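Local coordinates for methyltransferase-like protein 5 (Pyrococcus horikoshii, PDB 1WY7) that probably transfers methyl groups from S-adenosylmethionine to RNA and binds the reaction product S-adenosyl-L-homocysteine in a Rossmann-like fold, at residues Arg4-Ala9 against Ser36-Trp40; Ile48-Ala54 against Leu70-Ile76. One frame throughout, in Å; residues are numbered along the deposited sequence.

Followed from the N terminus, this chain illustrates how a fold can be built from closures in series. Interaction 1 comes first: the 26 residues between R4-A9 and S36-W40 form a loop that returns as helix 32-44 and packs against the start of helix 6-13. Interaction 2 opens only after that loop has closed, joining I48-A54 to L70-I76 across helix 62-69, so the two neither nest nor cross. They nevertheless touch, since L70 of interaction 2 meets both L8 and L39 of interaction 1. Together they tie the N-terminal helix, through helix 32-44, to the first beta-alpha-beta unit of the methyltransferase sheet.

Interaction 1: Arg4-Ala9 against Ser36-Trp40; sequences RKKELA and SELLW
S36 lies against the first turn of helix 6-13, its CB 3.9 Å from CB of A9. With chi1 at -67°, OG stands beside its own backbone N and is directed back along helix 32-44, where it bonds to G32 O. That bond satisfies the hydroxyl within its own helix; OG is also 4.0 Å from CB of L8, but its very close approach to A9 is doubtful in the model. One residue on, E37 runs alongside R4, both side chains pointing the same way and their carboxylate and guanidinium planes 65° apart. This is a neighbourhood of opposite charges rather than a salt bridge: R4 NE and E37 OE1 are 4.3 Å apart, and the position of OE1 is doubtful. L39 adds an apolar touch, its CB 4.3 Å from CD2 of L8.

At W40 the contact turns aromatic. K5, the N-cap residue of helix 6-13, lays its CB over one face of the indole in a CH-pi contact, 4.0 Å from the centroid of the six-membered ring. From there its aliphatic chain follows the rim, CD coming 4.0 Å from W40 CH2. L8 approaches the same ring at its edge, where CD2 is 4.2 Å from W40 CE3. The general lesson is of a helix start seated on one flank of a second helix. Beyond the contact, W40 also meets the ring of Y43, while E37 reaches I197 on strand 191-202 and L38 packs on Y145 and I147 of strand 143-149, which places helix 32-44 between the N-terminal helix and the central sheet.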
loop_
_atom_site.group_PDB
_atom_site.type_symbol
_atom_site.label_atom_id
_atom_site.label_comp_id
_atom_site.label_asym_id
_atom_site.label_seq_id
_atom_site.Cartn_x
_atom_site.Cartn_y
_atom_site.Cartn_z
ATOM N N ARG A 4 4.596 8.579 12.542
ATOM C CA ARG A 4 3.562 7.888 13.358
ATOM C C ARG A 4 2.397 8.825 13.643
ATOM O O ARG A 4 1.415 8.430 14.275
ATOM C CB ARG A 4 4.162 7.423 14.683
ATOM C CG ARG A 4 3.936 5.960 14.960
ATOM C CD ARG A 4 3.804 5.650 16.449
ATOM N NE ARG A 4 2.589 6.221 17.031
ATOM C CZ ARG A 4 2.516 7.420 17.605
ATOM N NH1 ARG A 4 3.593 8.192 17.684
ATOM N NH2 ARG A 4 1.359 7.853 18.097
ATOM N N LYS A 5 2.522 10.067 13.174
ATOM C CA LYS A 5 1.506 11.094 13.369
ATOM C C LYS A 5 0.127 10.499 13.587
ATOM O O LYS A 5 -0.482 9.951 12.665
ATOM C CB LYS A 5 1.453 12.020 12.162
ATOM C CG LYS A 5 0.948 13.410 12.479
ATOM C CD LYS A 5 2.014 14.190 13.229
ATOM C CE LYS A 5 1.712 15.674 13.248
ATOM N NZ LYS A 5 2.908 16.456 13.671
ATOM N N LYS A 6 -0.349 10.596 14.822
ATOM C CA LYS A 6 -1.668 10.093 15.178
ATOM C C LYS A 6 -2.746 10.951 14.512
ATOM O O LYS A 6 -3.873 10.492 14.316
ATOM C CB LYS A 6 -1.861 10.091 16.699
ATOM C CG LYS A 6 -3.268 9.674 17.120
ATOM C CD LYS A 6 -3.424 9.509 18.627
ATOM C CE LYS A 6 -2.767 8.224 19.133
ATOM N NZ LYS A 6 -3.003 8.001 20.598
ATOM N N GLU A 7 -2.405 12.193 14.167
ATOM C CA GLU A 7 -3.356 13.079 13.494
ATOM C C GLU A 7 -3.663 12.507 12.112
ATOM O O GLU A 7 -4.812 12.492 11.666
ATOM C CB GLU A 7 -2.781 14.490 13.325
ATOM C CG GLU A 7 -2.987 15.401 14.522
ATOM C CD GLU A 7 -1.680 15.936 15.077
ATOM O OE1 GLU A 7 -0.760 15.119 15.312
ATOM O OE2 GLU A 7 -1.577 17.167 15.287
ATOM N N LEU A 8 -2.615 12.038 11.440
ATOM C CA LEU A 8 -2.751 11.464 10.113
ATOM C C LEU A 8 -3.609 10.198 10.188
ATOM O O LEU A 8 -4.516 9.998 9.373
ATOM C CB LEU A 8 -1.362 11.152 9.535
ATOM C CG LEU A 8 -1.267 10.503 8.144
ATOM C CD1 LEU A 8 -2.026 11.322 7.118
ATOM C CD2 LEU A 8 0.194 10.405 7.749
ATOM N N ALA A 9 -3.330 9.360 11.182
ATOM C CA ALA A 9 -4.078 8.121 11.362
ATOM C C ALA A 9 -5.557 8.430 11.542
ATOM O O ALA A 9 -6.415 7.763 10.962
ATOM C CB ALA A 9 -3.544 7.354 12.568
ATOM N N SER A 36 -0.457 5.203 8.630
ATOM C CA SER A 36 0.279 6.353 9.169
ATOM C C SER A 36 1.755 6.031 9.306
ATOM O O SER A 36 2.596 6.838 8.945
ATOM C CB SER A 36 -0.223 6.742 10.568
ATOM O OG SER A 36 -1.534 7.245 10.498
ATOM N N GLU A 37 2.067 4.863 9.861
ATOM C CA GLU A 37 3.453 4.441 10.041
ATOM C C GLU A 37 4.197 4.381 8.715
ATOM O O GLU A 37 5.282 4.945 8.563
ATOM C CB GLU A 37 3.519 3.052 10.676
ATOM C CG GLU A 37 3.197 3.002 12.161
ATOM C CD GLU A 37 4.322 3.544 13.052
ATOM O OE1 GLU A 37 4.201 3.399 14.285
ATOM O OE2 GLU A 37 5.321 4.107 12.544
ATOM N N LEU A 38 3.610 3.684 7.752
ATOM C CA LEU A 38 4.255 3.531 6.459
ATOM C C LEU A 38 4.490 4.884 5.801
ATOM O O LEU A 38 5.594 5.157 5.334
ATOM C CB LEU A 38 3.408 2.620 5.547
ATOM C CG LEU A 38 3.896 2.382 4.106
ATOM C CD1 LEU A 38 3.212 1.145 3.512
ATOM C CD2 LEU A 38 3.614 3.623 3.249
ATOM N N LEU A 39 3.450 5.721 5.774
ATOM C CA LEU A 39 3.522 7.040 5.146
ATOM C C LEU A 39 4.463 8.018 5.841
ATOM O O LEU A 39 5.202 8.749 5.182
ATOM C CB LEU A 39 2.120 7.651 5.058
ATOM C CG LEU A 39 1.173 7.017 4.036
ATOM C CD1 LEU A 39 -0.251 7.443 4.319
ATOM C CD2 LEU A 39 1.587 7.435 2.635
ATOM N N TRP A 40 4.435 8.039 7.168
ATOM C CA TRP A 40 5.304 8.947 7.896
ATOM C C TRP A 40 6.751 8.562 7.656
ATOM O O TRP A 40 7.598 9.419 7.451
ATOM C CB TRP A 40 5.007 8.915 9.390
ATOM C CG TRP A 40 5.507 10.144 10.033
ATOM C CD1 TRP A 40 6.641 10.283 10.783
ATOM C CD2 TRP A 40 4.947 11.455 9.898
ATOM N NE1 TRP A 40 6.825 11.605 11.119
ATOM C CE2 TRP A 40 5.799 12.347 10.589
ATOM C CE3 TRP A 40 3.808 11.964 9.256
ATOM C CZ2 TRP A 40 5.550 13.719 10.656
ATOM C CZ3 TRP A 40 3.556 13.327 9.321
ATOM C CH2 TRP A 40 4.426 14.191 10.017
#

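Interaction 2: Ile48-Ala54 against Leu70-Ile76; sequences IEGKVVA and LGAKEVI
V53 bonds to the other strand on either side of V75, the classic signature of parallel pairing. Its N donates to E74 O over 2.9 Å at an almost straight 176°, and its O accepts from I76 N at 2.7 Å. That carbonyl oxygen also receives the CA-H of V75, so two groups of the partner strand hold it. The side chains here are buried: V53 CB meets V75 CG2 at 4.2 Å, and V53 CG2 rests on the methyl of A72. Before the strands, the type II turn from I48 to K51 is fastened as well, G50 N bonding to G71 O at 2.8 Å with the donor tilted 34° from the carbonyl plane. Inward of that bond, I48 CG2 lies 3.8 Å from L70 CB.

The side of V52, K73 and E74 faces solvent more, though its contacts are no longer. V52 lies beside E74, CG1 to CG 3.7 Å, and its CG2 touches K73 CE. K73 bends at chi3 (56°), which brings its amine back toward the turn, where a water receives a hydrogen bond from NZ and donates one to G50 O, 2.6 Å away. The bond from K73 N to K51 O is weak. E74 stays alongside V52 while its OE1 makes a salt bridge with K100. Here strand 52-56, helix 62-69 and strand 74-79 form a beta-alpha-beta crossover: V75 packs against S64, A67 and L68 of the helix, a Schellman motif with G71 as its C-prime residue ends that helix, and V52 and A54 pair on the far side with strand 115-118.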
loop_
_atom_site.group_PDB
_atom_site.type_symbol
_atom_site.label_atom_id
_atom_site.label_comp_id
_atom_site.label_asym_id
_atom_site.label_seq_id
_atom_site.Cartn_x
_atom_site.Cartn_y
_atom_site.Cartn_z
ATOM N N ILE A 48 8.177 11.034 -0.389
ATOM C CA ILE A 48 6.775 11.348 -0.680
ATOM C C ILE A 48 6.597 12.705 -1.332
ATOM O O ILE A 48 6.043 12.818 -2.421
ATOM C CB ILE A 48 5.896 11.339 0.606
ATOM C CG1 ILE A 48 5.739 9.918 1.143
ATOM C CG2 ILE A 48 4.516 11.930 0.302
ATOM C CD1 ILE A 48 5.017 8.988 0.188
ATOM N N GLU A 49 7.083 13.734 -0.654
ATOM C CA GLU A 49 6.938 15.101 -1.124
ATOM C C GLU A 49 7.510 15.346 -2.512
ATOM O O GLU A 49 8.702 15.143 -2.743
ATOM C CB GLU A 49 7.582 16.039 -0.111
ATOM C CG GLU A 49 7.194 17.487 -0.265
ATOM C CD GLU A 49 7.638 18.305 0.926
ATOM O OE1 GLU A 49 7.280 19.505 0.986
ATOM O OE2 GLU A 49 8.343 17.743 1.801
ATOM N N GLY A 50 6.644 15.773 -3.429
ATOM C CA GLY A 50 7.060 16.060 -4.786
ATOM C C GLY A 50 7.356 14.839 -5.636
ATOM O O GLY A 50 7.868 14.966 -6.746
ATOM N N LYS A 51 7.031 13.654 -5.135
ATOM C CA LYS A 51 7.305 12.431 -5.884
ATOM C C LYS A 51 6.094 11.877 -6.632
ATOM O O LYS A 51 4.945 12.132 -6.256
ATOM C CB LYS A 51 7.826 11.355 -4.930
ATOM C CG LYS A 51 9.018 11.787 -4.099
ATOM C CD LYS A 51 10.290 11.862 -4.919
ATOM C CE LYS A 51 11.470 12.266 -4.037
ATOM N NZ LYS A 51 12.777 11.849 -4.618
ATOM N N VAL A 52 6.363 11.126 -7.698
ATOM C CA VAL A 52 5.302 10.476 -8.463
ATOM C C VAL A 52 5.154 9.127 -7.769
ATOM O O VAL A 52 6.069 8.304 -7.787
ATOM C CB VAL A 52 5.701 10.273 -9.946
ATOM C CG1 VAL A 52 4.591 9.543 -10.686
ATOM C CG2 VAL A 52 5.948 11.620 -10.599
ATOM N N VAL A 53 4.011 8.915 -7.133
ATOM C CA VAL A 53 3.775 7.684 -6.385
ATOM C C VAL A 53 2.736 6.738 -6.961
ATOM O O VAL A 53 1.663 7.162 -7.392
ATOM C CB VAL A 53 3.340 7.998 -4.921
ATOM C CG1 VAL A 53 3.132 6.695 -4.144
ATOM C CG2 VAL A 53 4.382 8.882 -4.244
ATOM N N ALA A 54 3.060 5.448 -6.945
ATOM C CA ALA A 54 2.126 4.437 -7.413
ATOM C C ALA A 54 1.625 3.699 -6.178
ATOM O O ALA A 54 2.420 3.274 -5.333
ATOM C CB ALA A 54 2.822 3.463 -8.380
ATOM N N LEU A 70 0.383 14.275 2.256
ATOM C CA LEU A 70 1.756 14.567 2.630
ATOM C C LEU A 70 2.588 15.221 1.529
ATOM O O LEU A 70 3.800 15.311 1.644
ATOM C CB LEU A 70 2.442 13.300 3.143
ATOM C CG LEU A 70 2.353 12.995 4.648
ATOM C CD1 LEU A 70 0.991 13.310 5.187
ATOM C CD2 LEU A 70 2.699 11.541 4.887
ATOM N N GLY A 71 1.942 15.666 0.456
ATOM C CA GLY A 71 2.668 16.361 -0.595
ATOM C C GLY A 71 3.125 15.631 -1.838
ATOM O O GLY A 71 3.998 16.134 -2.554
ATOM N N ALA A 72 2.562 14.462 -2.121
ATOM C CA ALA A 72 2.976 13.742 -3.319
ATOM C C ALA A 72 2.614 14.603 -4.527
ATOM O O ALA A 72 1.560 15.229 -4.550
ATOM C CB ALA A 72 2.270 12.385 -3.404
ATOM N N LYS A 73 3.494 14.660 -5.521
ATOM C CA LYS A 73 3.206 15.442 -6.716
ATOM C C LYS A 73 1.972 14.843 -7.390
ATOM O O LYS A 73 1.077 15.563 -7.815
ATOM C CB LYS A 73 4.396 15.415 -7.673
ATOM C CG LYS A 73 4.184 16.251 -8.935
ATOM C CD LYS A 73 5.483 16.426 -9.711
ATOM C CE LYS A 73 6.114 15.084 -10.048
ATOM N NZ LYS A 73 7.444 15.227 -10.709
ATOM N N GLU A 74 1.940 13.517 -7.482
ATOM C CA GLU A 74 0.806 12.813 -8.067
ATOM C C GLU A 74 0.835 11.361 -7.641
ATOM O O GLU A 74 1.888 10.818 -7.300
ATOM C CB GLU A 74 0.828 12.874 -9.597
ATOM C CG GLU A 74 1.945 12.087 -10.256
ATOM C CD GLU A 74 1.765 11.955 -11.772
ATOM O OE1 GLU A 74 0.754 11.358 -12.206
ATOM O OE2 GLU A 74 2.630 12.447 -12.531
ATOM N N VAL A 75 -0.329 10.729 -7.660
ATOM C CA VAL A 75 -0.423 9.336 -7.291
ATOM C C VAL A 75 -1.148 8.577 -8.389
ATOM O O VAL A 75 -2.112 9.081 -8.981
ATOM C CB VAL A 75 -1.186 9.169 -5.960
ATOM C CG1 VAL A 75 -1.381 7.681 -5.647
ATOM C CG2 VAL A 75 -0.416 9.856 -4.833
ATOM N N ILE A 76 -0.656 7.380 -8.699
ATOM C CA ILE A 76 -1.308 6.555 -9.702
ATOM C C ILE A 76 -1.858 5.350 -8.947
ATOM O O ILE A 76 -1.117 4.523 -8.420
ATOM C CB ILE A 76 -0.339 6.132 -10.831
ATOM C CG1 ILE A 76 0.261 7.384 -11.485
ATOM C CG2 ILE A 76 -1.104 5.340 -11.907
ATOM C CD1 ILE A 76 1.244 7.103 -12.633
HETATM O O HOH W 1 8.494 16.938 -8.321
#